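Long-range contact in lipase aflb (Neosartorya fumigata, PDB 6IDY), which probably hydrolyses ester bonds of lipids as a lipase of the alpha/beta-hydrolase fold and carries a bound calcium ion: residues P198-E210 with T282-F294. Sequence-based numbering, arbitrary orientation.
Sequences PQASLNDVQINSE and TPSLWQQGWNTEF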
loop_
_atom_site.group_PDB
_atom_site.type_symbol
_atom_site.label_atom_id
_atom_site.label_comp_id
_atom_site.label_asym_id
_atom_site.label_seq_id
_atom_site.Cartn_x
_atom_site.Cartn_y
_atom_site.Cartn_z
ATOM N N PRO A 198 9.430 -7.282 -5.813
ATOM C CA PRO A 198 10.830 -6.866 -6.049
ATOM C C PRO A 198 10.949 -5.423 -6.536
ATOM O O PRO A 198 10.078 -4.937 -7.265
ATOM C CB PRO A 198 11.331 -7.868 -7.102
ATOM C CG PRO A 198 10.417 -9.055 -6.967
ATOM C CD PRO A 198 9.081 -8.469 -6.624
ATOM N N GLN A 199 12.017 -4.729 -6.082
ATOM C CA GLN A 199 12.318 -3.319 -6.366
ATOM C C GLN A 199 11.284 -2.412 -5.669
ATOM O O GLN A 199 11.061 -1.270 -6.084
ATOM C CB GLN A 199 12.434 -3.039 -7.891
ATOM C CG GLN A 199 13.684 -3.621 -8.576
ATOM C CD GLN A 199 13.766 -5.133 -8.593
ATOM O OE1 GLN A 199 14.540 -5.741 -7.846
ATOM N NE2 GLN A 199 12.978 -5.777 -9.439
ATOM N N ALA A 200 10.647 -2.949 -4.603
ATOM C CA ALA A 200 9.647 -2.288 -3.761
ATOM C C ALA A 200 8.575 -1.543 -4.567
ATOM O O ALA A 200 8.348 -0.350 -4.349
ATOM C CB ALA A 200 10.338 -1.356 -2.758
ATOM N N SER A 201 7.948 -2.245 -5.541
ATOM C CA SER A 201 6.873 -1.709 -6.395
ATOM C C SER A 201 7.262 -0.459 -7.221
ATOM O O SER A 201 6.376 0.275 -7.655
ATOM C CB SER A 201 5.614 -1.431 -5.566
ATOM O OG SER A 201 5.252 -2.549 -4.773
ATOM N N LEU A 202 8.566 -0.220 -7.440
ATOM C CA LEU A 202 9.028 0.941 -8.218
ATOM C C LEU A 202 9.195 0.633 -9.702
ATOM O O LEU A 202 9.197 1.558 -10.510
ATOM C CB LEU A 202 10.287 1.585 -7.633
ATOM C CG LEU A 202 10.098 2.329 -6.306
ATOM C CD1 LEU A 202 11.421 2.663 -5.696
ATOM C CD2 LEU A 202 9.250 3.599 -6.482
ATOM N N ASN A 203 9.254 -0.660 -10.073
ATOM C CA ASN A 203 9.290 -1.065 -11.477
ATOM C C ASN A 203 7.872 -0.947 -12.050
ATOM O O ASN A 203 6.918 -0.642 -11.322
ATOM C CB ASN A 203 9.752 -2.529 -11.634
ATOM C CG ASN A 203 11.198 -2.835 -11.363
ATOM O OD1 ASN A 203 12.048 -1.958 -11.195
ATOM N ND2 ASN A 203 11.505 -4.117 -11.336
ATOM N N ASP A 204 7.750 -1.210 -13.351
ATOM C CA ASP A 204 6.526 -1.224 -14.138
ATOM C C ASP A 204 5.369 -1.903 -13.365
ATOM O O ASP A 204 5.494 -3.058 -12.951
ATOM C CB ASP A 204 6.827 -1.966 -15.455
ATOM C CG ASP A 204 5.733 -2.000 -16.501
ATOM O OD1 ASP A 204 4.603 -1.553 -16.202
ATOM O OD2 ASP A 204 6.007 -2.475 -17.616
ATOM N N VAL A 205 4.265 -1.156 -13.142
ATOM C CA VAL A 205 3.054 -1.629 -12.441
ATOM C C VAL A 205 2.502 -2.909 -13.112
ATOM O O VAL A 205 2.021 -3.798 -12.411
ATOM C CB VAL A 205 1.967 -0.518 -12.295
ATOM C CG1 VAL A 205 0.723 -1.039 -11.569
ATOM C CG2 VAL A 205 2.516 0.703 -11.562
ATOM N N GLN A 206 2.637 -3.020 -14.452
ATOM C CA GLN A 206 2.216 -4.193 -15.234
ATOM C C GLN A 206 2.973 -5.457 -14.795
ATOM O O GLN A 206 2.386 -6.536 -14.775
ATOM C CB GLN A 206 2.392 -3.951 -16.746
ATOM C CG GLN A 206 1.627 -2.727 -17.257
ATOM C CD GLN A 206 1.974 -2.361 -18.675
ATOM O OE1 GLN A 206 1.159 -2.507 -19.589
ATOM N NE2 GLN A 206 3.183 -1.858 -18.892
ATOM N N ILE A 207 4.266 -5.313 -14.438
ATOM C CA ILE A 207 5.112 -6.401 -13.939
ATOM C C ILE A 207 4.733 -6.669 -12.483
ATOM O O ILE A 207 4.583 -7.827 -12.100
ATOM C CB ILE A 207 6.642 -6.087 -14.076
ATOM C CG1 ILE A 207 7.075 -5.779 -15.547
ATOM C CG2 ILE A 207 7.520 -7.197 -13.444
ATOM C CD1 ILE A 207 6.794 -6.851 -16.621
ATOM N N ASN A 208 4.582 -5.598 -11.672
ATOM C CA ASN A 208 4.205 -5.706 -10.253
ATOM C C ASN A 208 2.928 -6.511 -10.072
ATOM O O ASN A 208 2.849 -7.330 -9.161
ATOM C CB ASN A 208 4.062 -4.312 -9.608
ATOM C CG ASN A 208 5.329 -3.493 -9.635
ATOM O OD1 ASN A 208 6.432 -4.016 -9.805
ATOM N ND2 ASN A 208 5.197 -2.182 -9.470
ATOM N N SER A 209 1.944 -6.289 -10.969
ATOM C CA SER A 209 0.640 -6.951 -10.990
ATOM C C SER A 209 0.725 -8.473 -11.133
ATOM O O SER A 209 -0.141 -9.170 -10.609
ATOM C CB SER A 209 -0.218 -6.375 -12.108
ATOM O OG SER A 209 -0.357 -4.977 -11.926
ATOM N N GLU A 210 1.750 -8.982 -11.845
ATOM C CA GLU A 210 1.977 -10.416 -12.060
ATOM C C GLU A 210 2.186 -11.128 -10.732
ATOM O O GLU A 210 1.717 -12.254 -10.557
ATOM C CB GLU A 210 3.193 -10.650 -12.962
ATOM C CG GLU A 210 2.955 -10.241 -14.403
ATOM C CD GLU A 210 3.983 -10.769 -15.378
ATOM O OE1 GLU A 210 4.567 -11.845 -15.117
ATOM O OE2 GLU A 210 4.196 -10.112 -16.418
ATOM N N THR A 282 10.732 6.808 -11.502
ATOM C CA THR A 282 10.726 5.363 -11.716
ATOM C C THR A 282 9.525 5.025 -12.602
ATOM O O THR A 282 8.615 5.861 -12.697
ATOM C CB THR A 282 10.756 4.571 -10.377
ATOM O OG1 THR A 282 9.429 4.293 -9.938
ATOM C CG2 THR A 282 11.566 5.254 -9.272
ATOM N N PRO A 283 9.476 3.822 -13.245
ATOM C CA PRO A 283 8.305 3.482 -14.073
ATOM C C PRO A 283 6.969 3.606 -13.345
ATOM O O PRO A 283 6.065 4.224 -13.892
ATOM C CB PRO A 283 8.577 2.031 -14.493
ATOM C CG PRO A 283 10.049 1.902 -14.463
ATOM C CD PRO A 283 10.480 2.735 -13.282
ATOM N N SER A 284 6.850 3.054 -12.110
ATOM C CA SER A 284 5.596 3.097 -11.350
ATOM C C SER A 284 5.197 4.504 -10.926
ATOM O O SER A 284 4.001 4.770 -10.837
ATOM C CB SER A 284 5.622 2.148 -10.160
ATOM O OG SER A 284 6.341 2.681 -9.063
ATOM N N LEU A 285 6.178 5.407 -10.684
ATOM C CA LEU A 285 5.863 6.797 -10.329
ATOM C C LEU A 285 5.212 7.484 -11.527
ATOM O O LEU A 285 4.134 8.058 -11.380
ATOM C CB LEU A 285 7.097 7.592 -9.840
ATOM C CG LEU A 285 7.843 7.075 -8.587
ATOM C CD1 LEU A 285 8.808 8.122 -8.052
ATOM C CD2 LEU A 285 6.879 6.660 -7.468
ATOM N N TRP A 286 5.832 7.358 -12.725
ATOM C CA TRP A 286 5.297 7.940 -13.948
ATOM C C TRP A 286 3.945 7.361 -14.343
ATOM O O TRP A 286 3.066 8.127 -14.739
ATOM C CB TRP A 286 6.306 7.870 -15.105
ATOM C CG TRP A 286 7.319 8.977 -15.066
ATOM C CD1 TRP A 286 8.673 8.845 -14.993
ATOM C CD2 TRP A 286 7.051 10.391 -15.035
ATOM N NE1 TRP A 286 9.268 10.086 -14.946
ATOM C CE2 TRP A 286 8.296 11.052 -14.979
ATOM C CE3 TRP A 286 5.874 11.164 -15.071
ATOM C CZ2 TRP A 286 8.403 12.444 -14.945
ATOM C CZ3 TRP A 286 5.982 12.545 -15.060
ATOM C CH2 TRP A 286 7.234 13.172 -15.002
ATOM N N GLN A 287 3.752 6.037 -14.179
ATOM C CA GLN A 287 2.482 5.359 -14.508
ATOM C C GLN A 287 1.318 5.782 -13.621
ATOM O O GLN A 287 0.167 5.651 -14.029
ATOM C CB GLN A 287 2.639 3.834 -14.430
ATOM C CG GLN A 287 3.452 3.269 -15.580
ATOM C CD GLN A 287 3.802 1.823 -15.355
ATOM O OE1 GLN A 287 4.315 1.427 -14.302
ATOM N NE2 GLN A 287 3.549 1.009 -16.362
ATOM N N GLN A 288 1.609 6.289 -12.416
ATOM C CA GLN A 288 0.572 6.691 -11.472
ATOM C C GLN A 288 0.072 8.128 -11.684
ATOM O O GLN A 288 -0.682 8.647 -10.860
ATOM C CB GLN A 288 1.012 6.427 -10.028
ATOM C CG GLN A 288 0.976 4.926 -9.738
ATOM C CD GLN A 288 1.540 4.595 -8.397
ATOM O OE1 GLN A 288 2.754 4.444 -8.216
ATOM N NE2 GLN A 288 0.668 4.475 -7.425
ATOM N N GLY A 289 0.438 8.731 -12.811
ATOM C CA GLY A 289 -0.093 10.030 -13.200
ATOM C C GLY A 289 -1.535 9.843 -13.648
ATOM O O GLY A 289 -1.885 8.781 -14.166
ATOM N N TRP A 290 -2.379 10.852 -13.432
ATOM C CA TRP A 290 -3.808 10.829 -13.770
ATOM C C TRP A 290 -4.127 10.451 -15.210
ATOM O O TRP A 290 -5.053 9.676 -15.438
ATOM C CB TRP A 290 -4.451 12.195 -13.460
ATOM C CG TRP A 290 -5.953 12.178 -13.454
ATOM C CD1 TRP A 290 -6.783 12.440 -14.504
ATOM C CD2 TRP A 290 -6.801 11.864 -12.339
ATOM N NE1 TRP A 290 -8.096 12.339 -14.107
ATOM C CE2 TRP A 290 -8.137 11.977 -12.784
ATOM C CE3 TRP A 290 -6.562 11.533 -10.995
ATOM C CZ2 TRP A 290 -9.231 11.748 -11.940
ATOM C CZ3 TRP A 290 -7.647 11.309 -10.158
ATOM C CH2 TRP A 290 -8.964 11.432 -10.626
ATOM N N ASN A 291 -3.402 11.032 -16.173
ATOM C CA ASN A 291 -3.681 10.861 -17.598
ATOM C C ASN A 291 -2.720 9.940 -18.353
ATOM O O ASN A 291 -2.642 10.014 -19.586
ATOM C CB ASN A 291 -3.761 12.234 -18.276
ATOM C CG ASN A 291 -5.185 12.719 -18.346
ATOM O OD1 ASN A 291 -5.933 12.400 -19.282
ATOM N ND2 ASN A 291 -5.604 13.465 -17.337
ATOM N N THR A 292 -2.052 9.031 -17.642
ATOM C CA THR A 292 -1.105 8.133 -18.293
ATOM C C THR A 292 -1.781 7.084 -19.150
ATOM O O THR A 292 -2.970 6.805 -18.974
ATOM C CB THR A 292 -0.174 7.486 -17.275
ATOM O OG1 THR A 292 -0.950 6.703 -16.362
ATOM C CG2 THR A 292 0.690 8.513 -16.551
ATOM N N GLU A 293 -1.008 6.496 -20.078
ATOM C CA GLU A 293 -1.464 5.399 -20.918
ATOM C C GLU A 293 -1.752 4.194 -20.030
ATOM O O GLU A 293 -2.713 3.485 -20.291
ATOM C CB GLU A 293 -0.424 5.050 -21.993
ATOM C CG GLU A 293 -0.569 5.897 -23.249
ATOM C CD GLU A 293 -1.881 5.723 -23.993
ATOM O OE1 GLU A 293 -2.222 4.571 -24.352
ATOM O OE2 GLU A 293 -2.574 6.742 -24.214
ATOM N N PHE A 294 -0.965 4.006 -18.942
ATOM C CA PHE A 294 -1.180 2.918 -17.988
ATOM C C PHE A 294 -2.591 2.968 -17.383
ATOM O O PHE A 294 -3.313 1.979 -17.447
ATOM C CB PHE A 294 -0.113 2.903 -16.870
ATOM C CG PHE A 294 -0.453 1.863 -15.827
ATOM C CD1 PHE A 294 -0.230 0.511 -16.073
ATOM C CD2 PHE A 294 -1.128 2.219 -14.662
ATOM C CE1 PHE A 294 -0.628 -0.455 -15.152
ATOM C CE2 PHE A 294 -1.542 1.248 -13.750
ATOM C CZ PHE A 294 -1.314 -0.082 -14.015
#
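Gln-287 reaches over to the start of helix 205-223 and uses both ends of its amide there. Its OE1 accepts from Val-205 N along a nearly straight N-H line (173°). Its NE2 donates to Asp-204 OD1 at 2.8 Å, coming from above the carboxylate plane. Asp-204 is the N-cap of that helix: with CG anti to its own backbone N (chi1 -175°) and beside the carbonyl carbon, the carboxylate lies by the first turn, where OD1 accepts from Gln-206 N in a capping bond. OD1 also receives Gln-206 NE2 on its syn lone pair, so three donors grip one oxygen; Gln-206 OE1 in turn accepts from Ala-436 N.

The other polar cluster lies where the loop before this helix meets the first turn of helix 283-287. Leu-202 O accepts from Thr-282 OG1 at 2.8 Å, on a lone pair in the carbonyl plane, and from Ser-284 N at 3.2 Å, above that plane. Ser-284 OG donates to Ser-201 O, which Gln-234 NE2 also meets.

In the alpha/beta-hydrolase fold, helix 205-223 is the crossover from strand 190-195 to strand 227-232, passing strand 161-166, which lies between them in the parallel part of the sheet, and the contact ties its N-terminus to the excursion between strands 253-259 and 310-314.

Apolar contacts flank the bonds. Val-205 CB sits over one face of the Phe-294 ring in a CH-pi contact, 4.1 Å from its centroid, and Val-205 CG1 packs against Phe-294 CZ; Gln-206 CG lies at the ring edge. Leu-202 CD2 meets Leu-285 CD2 at 4.0 Å, and both leucines touch Val-422 of helix 414-424.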